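Local atomic coordinates of disulfide isomerase DsbG N-terminal domain-containing protein (Helicobacter pylori, PDB entry 3TDG), a protein that probably works as a thiol-disulfide oxidoreductase of the DsbG family, a reductase built on the thioredoxin fold. Residues 159-162 with 163-166; 118-121 with 122-126; 252-256 with 257-261. All coordinates share one frame; numbering follows the deposited sequence.

Interaction 1 (159-162 with 163-166); sequences CPHC and QKEL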
ATOM      1  N   CYS A 159       1.408  32.454  13.826  1.00 39.56           N
ATOM      2  CA  CYS A 159       2.544  31.654  14.220  1.00 39.16           C
ATOM      3  C   CYS A 159       3.730  32.581  14.437  1.00 38.50           C
ATOM      4  O   CYS A 159       4.136  33.276  13.512  1.00 38.73           O
ATOM      5  CB  CYS A 159       2.822  30.605  13.137  1.00 39.42           C
ATOM      6  SG  CYS A 159       4.383  29.710  13.249  1.00 41.90           S
ATOM      7  N   PRO A 160       4.272  32.630  15.674  1.00 38.26           N
ATOM      8  CA  PRO A 160       5.440  33.480  15.925  1.00 37.92           C
ATOM      9  C   PRO A 160       6.637  33.174  15.042  1.00 37.70           C
ATOM     10  O   PRO A 160       7.331  34.093  14.622  1.00 38.01           O
ATOM     11  CB  PRO A 160       5.760  33.190  17.398  1.00 38.25           C
ATOM     12  CG  PRO A 160       4.383  32.982  17.989  1.00 37.08           C
ATOM     13  CD  PRO A 160       3.700  32.127  16.938  1.00 37.80           C
ATOM     14  N   HIS A 161       6.881  31.907  14.734  1.00 38.19           N
ATOM     15  CA  HIS A 161       7.980  31.596  13.806  1.00 38.20           C
ATOM     16  C   HIS A 161       7.743  32.133  12.385  1.00 37.88           C
ATOM     17  O   HIS A 161       8.679  32.551  11.690  1.00 37.03           O
ATOM     18  CB  HIS A 161       8.288  30.100  13.825  1.00 38.36           C
ATOM     19  CG  HIS A 161       9.166  29.698  14.968  1.00 40.50           C
ATOM     20  ND1 HIS A 161      10.452  29.230  14.791  1.00 40.69           N
ATOM     21  CD2 HIS A 161       8.961  29.743  16.309  1.00 41.58           C
ATOM     22  CE1 HIS A 161      10.991  28.975  15.973  1.00 42.51           C
ATOM     23  NE2 HIS A 161      10.109  29.280  16.909  1.00 41.29           N
ATOM     24  N   CYS A 162       6.482  32.145  11.963  1.00 37.82           N
ATOM     25  CA  CYS A 162       6.120  32.757  10.676  1.00 38.42           C
ATOM     26  C   CYS A 162       6.224  34.282  10.728  1.00 39.16           C
ATOM     27  O   CYS A 162       6.600  34.909   9.741  1.00 39.59           O
ATOM     28  CB  CYS A 162       4.735  32.294  10.222  1.00 37.90           C
ATOM     29  SG  CYS A 162       4.670  30.509   9.896  1.00 39.00           S
ATOM     30  N   GLN A 163       5.914  34.870  11.884  1.00 40.06           N
ATOM     31  CA  GLN A 163       6.109  36.304  12.093  1.00 41.60           C
ATOM     32  C   GLN A 163       7.582  36.688  11.971  1.00 42.29           C
ATOM     33  O   GLN A 163       7.911  37.698  11.351  1.00 41.85           O
ATOM     34  CB  GLN A 163       5.589  36.736  13.456  1.00 42.11           C
ATOM     35  CG  GLN A 163       4.100  36.887  13.564  1.00 43.49           C
ATOM     36  CD  GLN A 163       3.704  37.263  14.976  1.00 48.29           C
ATOM     37  OE1 GLN A 163       3.932  36.499  15.913  1.00 50.31           O
ATOM     38  NE2 GLN A 163       3.142  38.463  15.143  1.00 49.18           N
ATOM     39  N   LYS A 164       8.460  35.861  12.552  1.00 43.10           N
ATOM     40  CA  LYS A 164       9.910  36.037  12.417  1.00 43.69           C
ATOM     41  C   LYS A 164      10.349  35.873  10.965  1.00 43.40           C
ATOM     42  O   LYS A 164      11.097  36.703  10.430  1.00 43.46           O
ATOM     43  CB  LYS A 164      10.664  35.058  13.338  1.00 44.02           C
ATOM     44  CG  LYS A 164      12.100  34.738  12.892  1.00 46.70           C
ATOM     45  CD  LYS A 164      12.798  33.877  13.945  1.00 52.31           C
ATOM     46  CE  LYS A 164      13.507  32.679  13.337  1.00 54.98           C
ATOM     47  NZ  LYS A 164      13.157  31.476  14.136  1.00 55.59           N
ATOM     48  N   GLU A 165       9.892  34.801  10.325  1.00 43.20           N
ATOM     49  CA  GLU A 165      10.140  34.607   8.902  1.00 43.10           C
ATOM     50  C   GLU A 165       9.660  35.822   8.073  1.00 42.87           C
ATOM     51  O   GLU A 165      10.352  36.265   7.152  1.00 42.73           O
ATOM     52  CB  GLU A 165       9.500  33.301   8.413  1.00 43.00           C
ATOM     53  CG  GLU A 165       9.646  33.047   6.904  1.00 45.34           C
ATOM     54  CD  GLU A 165      11.104  32.949   6.427  1.00 50.03           C
ATOM     55  OE1 GLU A 165      11.935  32.341   7.127  1.00 50.64           O
ATOM     56  OE2 GLU A 165      11.416  33.460   5.328  1.00 52.47           O
ATOM     57  N   LEU A 166       8.501  36.376   8.416  1.00 42.82           N
ATOM     58  CA  LEU A 166       7.999  37.559   7.704  1.00 43.39           C
ATOM     59  C   LEU A 166       8.975  38.758   7.721  1.00 44.39           C
ATOM     60  O   LEU A 166       9.053  39.506   6.746  1.00 44.18           O
ATOM     61  CB  LEU A 166       6.614  37.951   8.208  1.00 43.10           C
ATOM     62  CG  LEU A 166       5.928  39.142   7.524  1.00 43.35           C
ATOM     63  CD1 LEU A 166       5.759  38.894   6.022  1.00 43.01           C
ATOM     64  CD2 LEU A 166       4.615  39.472   8.186  1.00 39.52           C
TER

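Interaction 2 (118-121 with 122-126); sequences QQNS and AKLNA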
ATOM      1  N   GLN A 118      13.292  12.521  -5.188  1.00 44.94           N
ATOM      2  CA  GLN A 118      12.660  12.925  -6.442  1.00 44.63           C
ATOM      3  C   GLN A 118      11.130  12.900  -6.295  1.00 44.60           C
ATOM      4  O   GLN A 118      10.451  13.846  -6.689  1.00 43.74           O
ATOM      5  CB  GLN A 118      13.133  12.027  -7.599  1.00 44.54           C
ATOM      6  CG  GLN A 118      12.436  12.301  -8.932  1.00 44.55           C
ATOM      7  CD  GLN A 118      12.636  13.737  -9.405  1.00 47.11           C
ATOM      8  OE1 GLN A 118      13.751  14.261  -9.380  1.00 46.25           O
ATOM      9  NE2 GLN A 118      11.550  14.376  -9.845  1.00 47.41           N
ATOM     10  N   GLN A 119      10.608  11.828  -5.699  1.00 44.63           N
ATOM     11  CA  GLN A 119       9.181  11.669  -5.476  1.00 45.52           C
ATOM     12  C   GLN A 119       8.663  12.753  -4.543  1.00 46.09           C
ATOM     13  O   GLN A 119       7.565  13.277  -4.728  1.00 45.70           O
ATOM     14  CB  GLN A 119       8.905  10.295  -4.872  1.00 45.92           C
ATOM     15  CG  GLN A 119       7.437   9.964  -4.597  1.00 47.67           C
ATOM     16  CD  GLN A 119       7.267   8.577  -3.997  1.00 51.23           C
ATOM     17  OE1 GLN A 119       6.553   7.731  -4.534  1.00 52.98           O
ATOM     18  NE2 GLN A 119       7.946   8.329  -2.886  1.00 53.38           N
ATOM     19  N   ASN A 120       9.464  13.083  -3.534  1.00 46.39           N
ATOM     20  CA  ASN A 120       9.081  14.130  -2.604  1.00 47.01           C
ATOM     21  C   ASN A 120       9.007  15.501  -3.297  1.00 46.60           C
ATOM     22  O   ASN A 120       8.061  16.248  -3.085  1.00 46.33           O
ATOM     23  CB  ASN A 120      10.013  14.167  -1.386  1.00 47.24           C
ATOM     24  CG  ASN A 120       9.362  14.827  -0.203  1.00 48.71           C
ATOM     25  OD1 ASN A 120       8.445  14.270   0.399  1.00 50.29           O
ATOM     26  ND2 ASN A 120       9.814  16.029   0.128  1.00 49.69           N
ATOM     27  N   SER A 121       9.993  15.814  -4.136  1.00 46.38           N
ATOM     28  CA  SER A 121       9.964  17.059  -4.905  1.00 47.14           C
ATOM     29  C   SER A 121       8.729  17.147  -5.811  1.00 46.83           C
ATOM     30  O   SER A 121       8.050  18.183  -5.849  1.00 46.26           O
ATOM     31  CB  SER A 121      11.248  17.248  -5.718  1.00 47.47           C
ATOM     32  OG  SER A 121      12.338  17.525  -4.853  1.00 49.47           O
ATOM     33  N   ALA A 122       8.437  16.052  -6.515  1.00 46.52           N
ATOM     34  CA  ALA A 122       7.284  16.013  -7.426  1.00 47.06           C
ATOM     35  C   ALA A 122       5.956  16.152  -6.663  1.00 46.74           C
ATOM     36  O   ALA A 122       5.023  16.779  -7.150  1.00 46.70           O
ATOM     37  CB  ALA A 122       7.299  14.740  -8.280  1.00 46.74           C
ATOM     38  N   LYS A 123       5.878  15.568  -5.470  1.00 46.72           N
ATOM     39  CA  LYS A 123       4.698  15.748  -4.623  1.00 47.10           C
ATOM     40  C   LYS A 123       4.529  17.210  -4.195  1.00 46.59           C
ATOM     41  O   LYS A 123       3.413  17.715  -4.182  1.00 46.10           O
ATOM     42  CB  LYS A 123       4.725  14.829  -3.409  1.00 47.29           C
ATOM     43  CG  LYS A 123       4.351  13.402  -3.747  1.00 50.24           C
ATOM     44  CD  LYS A 123       4.280  12.519  -2.526  1.00 52.18           C
ATOM     45  CE  LYS A 123       3.877  11.124  -2.950  1.00 53.13           C
ATOM     46  NZ  LYS A 123       4.282  10.164  -1.915  1.00 53.31           N
ATOM     47  N   LEU A 124       5.642  17.869  -3.880  1.00 46.60           N
ATOM     48  CA  LEU A 124       5.654  19.284  -3.509  1.00 46.86           C
ATOM     49  C   LEU A 124       5.202  20.186  -4.659  1.00 47.39           C
ATOM     50  O   LEU A 124       4.286  21.003  -4.484  1.00 47.18           O
ATOM     51  CB  LEU A 124       7.027  19.711  -2.988  1.00 46.11           C
ATOM     52  CG  LEU A 124       7.325  19.331  -1.527  1.00 47.32           C
ATOM     53  CD1 LEU A 124       8.807  19.551  -1.197  1.00 48.16           C
ATOM     54  CD2 LEU A 124       6.428  20.105  -0.540  1.00 47.05           C
ATOM     55  N   ASN A 125       5.846  20.033  -5.822  1.00 47.15           N
ATOM     56  CA  ASN A 125       5.400  20.680  -7.052  1.00 47.41           C
ATOM     57  C   ASN A 125       3.912  20.520  -7.307  1.00 47.15           C
ATOM     58  O   ASN A 125       3.252  21.484  -7.679  1.00 47.76           O
ATOM     59  CB  ASN A 125       6.158  20.141  -8.255  1.00 47.81           C
ATOM     60  CG  ASN A 125       7.580  20.592  -8.286  1.00 48.80           C
ATOM     61  OD1 ASN A 125       8.021  21.360  -7.441  1.00 49.53           O
ATOM     62  ND2 ASN A 125       8.321  20.116  -9.276  1.00 51.33           N
ATOM     63  N   ALA A 126       3.382  19.315  -7.114  1.00 46.50           N
ATOM     64  CA  ALA A 126       1.950  19.081  -7.293  1.00 46.23           C
ATOM     65  C   ALA A 126       1.096  19.818  -6.248  1.00 46.30           C
ATOM     66  O   ALA A 126       0.027  20.351  -6.575  1.00 45.53           O
ATOM     67  CB  ALA A 126       1.638  17.615  -7.279  1.00 46.47           C
TER

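Interaction 3 (252-256 with 257-261); sequences GVIKG and VPFLY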
ATOM      1  N   GLY A 252       0.857  15.073   4.263  1.00 50.48           N
ATOM      2  CA  GLY A 252       1.860  14.986   5.315  1.00 49.98           C
ATOM      3  C   GLY A 252       3.247  15.119   4.746  1.00 48.99           C
ATOM      4  O   GLY A 252       4.231  14.878   5.434  1.00 49.48           O
ATOM      5  N   VAL A 253       3.322  15.501   3.475  1.00 48.25           N
ATOM      6  CA  VAL A 253       4.587  15.882   2.857  1.00 46.81           C
ATOM      7  C   VAL A 253       5.059  17.234   3.412  1.00 46.55           C
ATOM      8  O   VAL A 253       6.264  17.507   3.473  1.00 46.62           O
ATOM      9  CB  VAL A 253       4.450  15.927   1.332  1.00 46.79           C
ATOM     10  CG1 VAL A 253       5.625  16.654   0.683  1.00 46.15           C
ATOM     11  CG2 VAL A 253       4.326  14.493   0.770  1.00 47.89           C
ATOM     12  N   ILE A 254       4.100  18.083   3.774  1.00 45.42           N
ATOM     13  CA  ILE A 254       4.380  19.340   4.479  1.00 44.40           C
ATOM     14  C   ILE A 254       3.746  19.163   5.855  1.00 44.07           C
ATOM     15  O   ILE A 254       2.541  18.906   5.962  1.00 43.75           O
ATOM     16  CB  ILE A 254       3.772  20.576   3.754  1.00 44.55           C
ATOM     17  CG1 ILE A 254       4.326  20.694   2.326  1.00 43.50           C
ATOM     18  CG2 ILE A 254       4.007  21.863   4.567  1.00 44.07           C
ATOM     19  CD1 ILE A 254       3.826  21.916   1.515  1.00 43.01           C
ATOM     20  N   LYS A 255       4.568  19.257   6.895  1.00 43.10           N
ATOM     21  CA  LYS A 255       4.132  18.925   8.244  1.00 43.30           C
ATOM     22  C   LYS A 255       4.068  20.146   9.185  1.00 41.91           C
ATOM     23  O   LYS A 255       3.603  20.026  10.312  1.00 41.88           O
ATOM     24  CB  LYS A 255       5.052  17.855   8.845  1.00 43.90           C
ATOM     25  CG  LYS A 255       5.233  16.605   7.980  1.00 46.82           C
ATOM     26  CD  LYS A 255       5.959  15.470   8.729  1.00 52.82           C
ATOM     27  CE  LYS A 255       5.088  14.825   9.826  1.00 55.47           C
ATOM     28  NZ  LYS A 255       3.706  14.494   9.349  1.00 58.07           N
ATOM     29  N   GLY A 256       4.536  21.307   8.728  1.00 40.70           N
ATOM     30  CA  GLY A 256       4.521  22.508   9.566  1.00 39.42           C
ATOM     31  C   GLY A 256       4.953  23.772   8.861  1.00 38.66           C
ATOM     32  O   GLY A 256       5.305  23.763   7.671  1.00 37.87           O
ATOM     33  N   VAL A 257       4.930  24.870   9.606  1.00 37.32           N
ATOM     34  CA  VAL A 257       5.233  26.184   9.052  1.00 36.40           C
ATOM     35  C   VAL A 257       6.247  26.901   9.955  1.00 36.74           C
ATOM     36  O   VAL A 257       6.377  26.548  11.115  1.00 35.96           O
ATOM     37  CB  VAL A 257       3.957  27.044   8.907  1.00 36.30           C
ATOM     38  CG1 VAL A 257       2.944  26.394   7.915  1.00 36.87           C
ATOM     39  CG2 VAL A 257       3.299  27.288  10.274  1.00 35.09           C
ATOM     40  N   PRO A 258       6.981  27.897   9.425  1.00 37.47           N
ATOM     41  CA  PRO A 258       7.028  28.288   8.012  1.00 37.96           C
ATOM     42  C   PRO A 258       7.726  27.197   7.192  1.00 39.08           C
ATOM     43  O   PRO A 258       8.744  26.653   7.624  1.00 39.38           O
ATOM     44  CB  PRO A 258       7.859  29.574   8.020  1.00 38.06           C
ATOM     45  CG  PRO A 258       8.641  29.536   9.309  1.00 37.73           C
ATOM     46  CD  PRO A 258       7.823  28.753  10.281  1.00 37.18           C
ATOM     47  N   PHE A 259       7.162  26.867   6.038  1.00 40.01           N
ATOM     48  CA  PHE A 259       7.762  25.905   5.125  1.00 40.75           C
ATOM     49  C   PHE A 259       8.262  26.662   3.892  1.00 41.81           C
ATOM     50  O   PHE A 259       7.478  27.313   3.189  1.00 41.13           O
ATOM     51  CB  PHE A 259       6.725  24.849   4.751  1.00 41.05           C
ATOM     52  CG  PHE A 259       7.242  23.766   3.847  1.00 42.30           C
ATOM     53  CD1 PHE A 259       7.638  22.542   4.376  1.00 44.36           C
ATOM     54  CD2 PHE A 259       7.305  23.956   2.468  1.00 43.31           C
ATOM     55  CE1 PHE A 259       8.119  21.519   3.551  1.00 46.90           C
ATOM     56  CE2 PHE A 259       7.779  22.947   1.626  1.00 44.56           C
ATOM     57  CZ  PHE A 259       8.192  21.724   2.168  1.00 46.15           C
ATOM     58  N   LEU A 260       9.566  26.605   3.638  1.00 42.18           N
ATOM     59  CA  LEU A 260      10.116  27.236   2.445  1.00 43.81           C
ATOM     60  C   LEU A 260      10.469  26.183   1.389  1.00 45.51           C
ATOM     61  O   LEU A 260      10.939  25.083   1.720  1.00 45.51           O
ATOM     62  CB  LEU A 260      11.322  28.102   2.786  1.00 42.94           C
ATOM     63  CG  LEU A 260      11.093  29.461   3.449  1.00 44.20           C
ATOM     64  CD1 LEU A 260      10.415  29.344   4.821  1.00 42.88           C
ATOM     65  CD2 LEU A 260      12.428  30.192   3.588  1.00 43.77           C
ATOM     66  N   TYR A 261      10.218  26.505   0.127  1.00 46.93           N
ATOM     67  CA  TYR A 261      10.499  25.577  -0.969  1.00 49.21           C
ATOM     68  C   TYR A 261      10.949  26.347  -2.200  1.00 50.74           C
ATOM     69  O   TYR A 261      10.196  27.175  -2.747  1.00 50.22           O
ATOM     70  CB  TYR A 261       9.275  24.703  -1.272  1.00 49.22           C
ATOM     71  CG  TYR A 261       9.446  23.712  -2.410  1.00 51.80           C
ATOM     72  CD1 TYR A 261      10.431  22.707  -2.368  1.00 54.21           C
ATOM     73  CD2 TYR A 261       8.611  23.764  -3.529  1.00 52.41           C
ATOM     74  CE1 TYR A 261      10.584  21.792  -3.426  1.00 54.42           C
ATOM     75  CE2 TYR A 261       8.745  22.863  -4.580  1.00 54.20           C
ATOM     76  CZ  TYR A 261       9.732  21.878  -4.530  1.00 56.41           C
ATOM     77  OH  TYR A 261       9.849  20.991  -5.585  1.00 56.21           O
TER

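Interaction 1 (159-162 with 163-166)
Cys-159 and Gln-163 meet at the start of helix 160-167: Gln-163 N gives its hydrogen to Cys-159 O at 2.9 Å. Three more backbone bonds follow up the turn, Lys-164 to Pro-160, Glu-165 to His-161 and Leu-166 to Cys-162, the last with Leu-166 N 2.7 Å from Cys-162 O. Cys-159 is the N-cap. With SG swung trans to its own amide (chi1 168°), the sulfur lies over the first turn and accepts from Cys-162 N at 3.5 Å, a capping bond of 151° at the hydrogen. The two sulfurs, Cys-159 SG and Cys-162 SG, stand 3.5 Å apart, too far for a disulfide, so the pair is reduced in this model.

Further out, Gln-163 runs extended back beside the N-terminal turn, its CG 3.6 Å from Cys-159 O and its OE1 3.4 Å from Pro-160 CA. The side chains of Gln-163 and Pro-160 cross at a slant, and Gln-163 NE2 is taken up by Thr-224 OG1. On a more exposed flank the imidazole of His-161 and the bent chain of Lys-164 run side by side in the same direction, with His-161 ND1 3.6 Å from Lys-164 NZ. Cys-162 turns inward, against Val-257, Pro-258 and Ser-155. A Cys-Pro-His-Cys sequence opening a helix, with the first cysteine capping it, is the CxxC motif of thioredoxin-fold oxidoreductases, and is consistent with this being the redox-active site.

Interaction 2 (118-121 with 122-126)
Gln-119 and Lys-123, one helical turn apart, lie side by side and point the same way. Lys-123 sets its CG trans to its carbonyl carbon (chi1 -77°) and then runs extended, which sends the chain back past the preceding turn: its CG sits 3.4 Å from Gln-119 O and its NZ ends 4.0 Å from Gln-119 CD. This is loose contact of methylenes and amide.

Asn-120 and Leu-124 meet differently, at a slant. Leu-124 CD1 comes up to Asn-120 ND2 at 3.9 Å, while its CG rests 3.5 Å from Asn-120 O. Asn-125 folds its amide back against the preceding turn, CG 3.5 Å from Ser-121 O, and OD1 is held by the hydroxyl of Tyr-261. Under these side chains run the regular i to i+4 backbone bonds, such as Asn-125 N to Ser-121 O at 2.9 Å.

All of this belongs to the long helix 98-129. Gln-119, on a more exposed side, reaches Tyr-73, and Asn-120 touches Val-253; Leu-124 is the buried residue, packed on Ile-254 of the loop after helix 235-249 and on Phe-259 and Tyr-261 of strand 259-262.

Interaction 3 (252-256 with 257-261)
Ile-254 lies across the face of the Phe-259 ring, the two side chains crossing at about a right angle. This is the tight part of the contact. Ile-254 CG1 stands 4.0 Å from the ring centroid and only 11° off its normal, a CH-pi contact. The two methyls fall on either side of it: Ile-254 CG2 sits 3.7 Å from Phe-259 CD1, and Ile-254 CD1 reaches Phe-259 CE2 at 4.1 Å, so the branched chain spans the ring crosswise, from its CD1 side to its CD2-CE2 side. Phe-259 holds CG trans to its own amide (chi1 -178°), which carries the ring back under the isoleucine. Beside it, Gly-256 O comes within 3.4 Å of Phe-259 CB, just ahead of the strand.

The looser side is the outer bend. Lys-255 directs its side chain away and is exposed, and Val-253 approaches the ring through its carbonyl, with Val-253 O 4.4 Å from Phe-259 CE1. Gly-256 is fully extended, and Val-257 CG1 lies 3.5 Å from the Gly-256 O beside it. The next peptide bond, into Pro-258, is cis; a cis-proline facing the CxxC helix is a hallmark of the thioredoxin fold.

Gly-252, with positive phi, marks the exit from helix 235-249. Ile-254 packs back on Ile-248 and Phe-249 of that helix, and the Ile-254/Phe-259 pair faces helix 98-129. Strand 259-262 then joins the edge of the mixed sheet, antiparallel to strand 150-155, through backbone bonds from Phe-259 to Val-154 and from Tyr-261 to Tyr-152.

The chain passes interaction 2 first, in the long helix 98-129, then interaction 1 at the start of helix 160-167, and interaction 3 near the C terminus. All three are local and in series; none encloses or crosses another, and interaction 3 closes the loop that leads helix 235-249 into strand 259-262, while 1 and 2 follow helical turns. Interaction 3 is also the go-between. Toward 159-166, Cys-162 SG touches both Val-257 CG2 and Pro-258 N at 3.5 Å; toward 118-126, Leu-124 CD2 meets Phe-259 CZ at 3.6 Å. Interactions 1 and 2 stay about 15 Å apart at their nearest atoms, so 252-261 bridges the long helix and the CxxC helix.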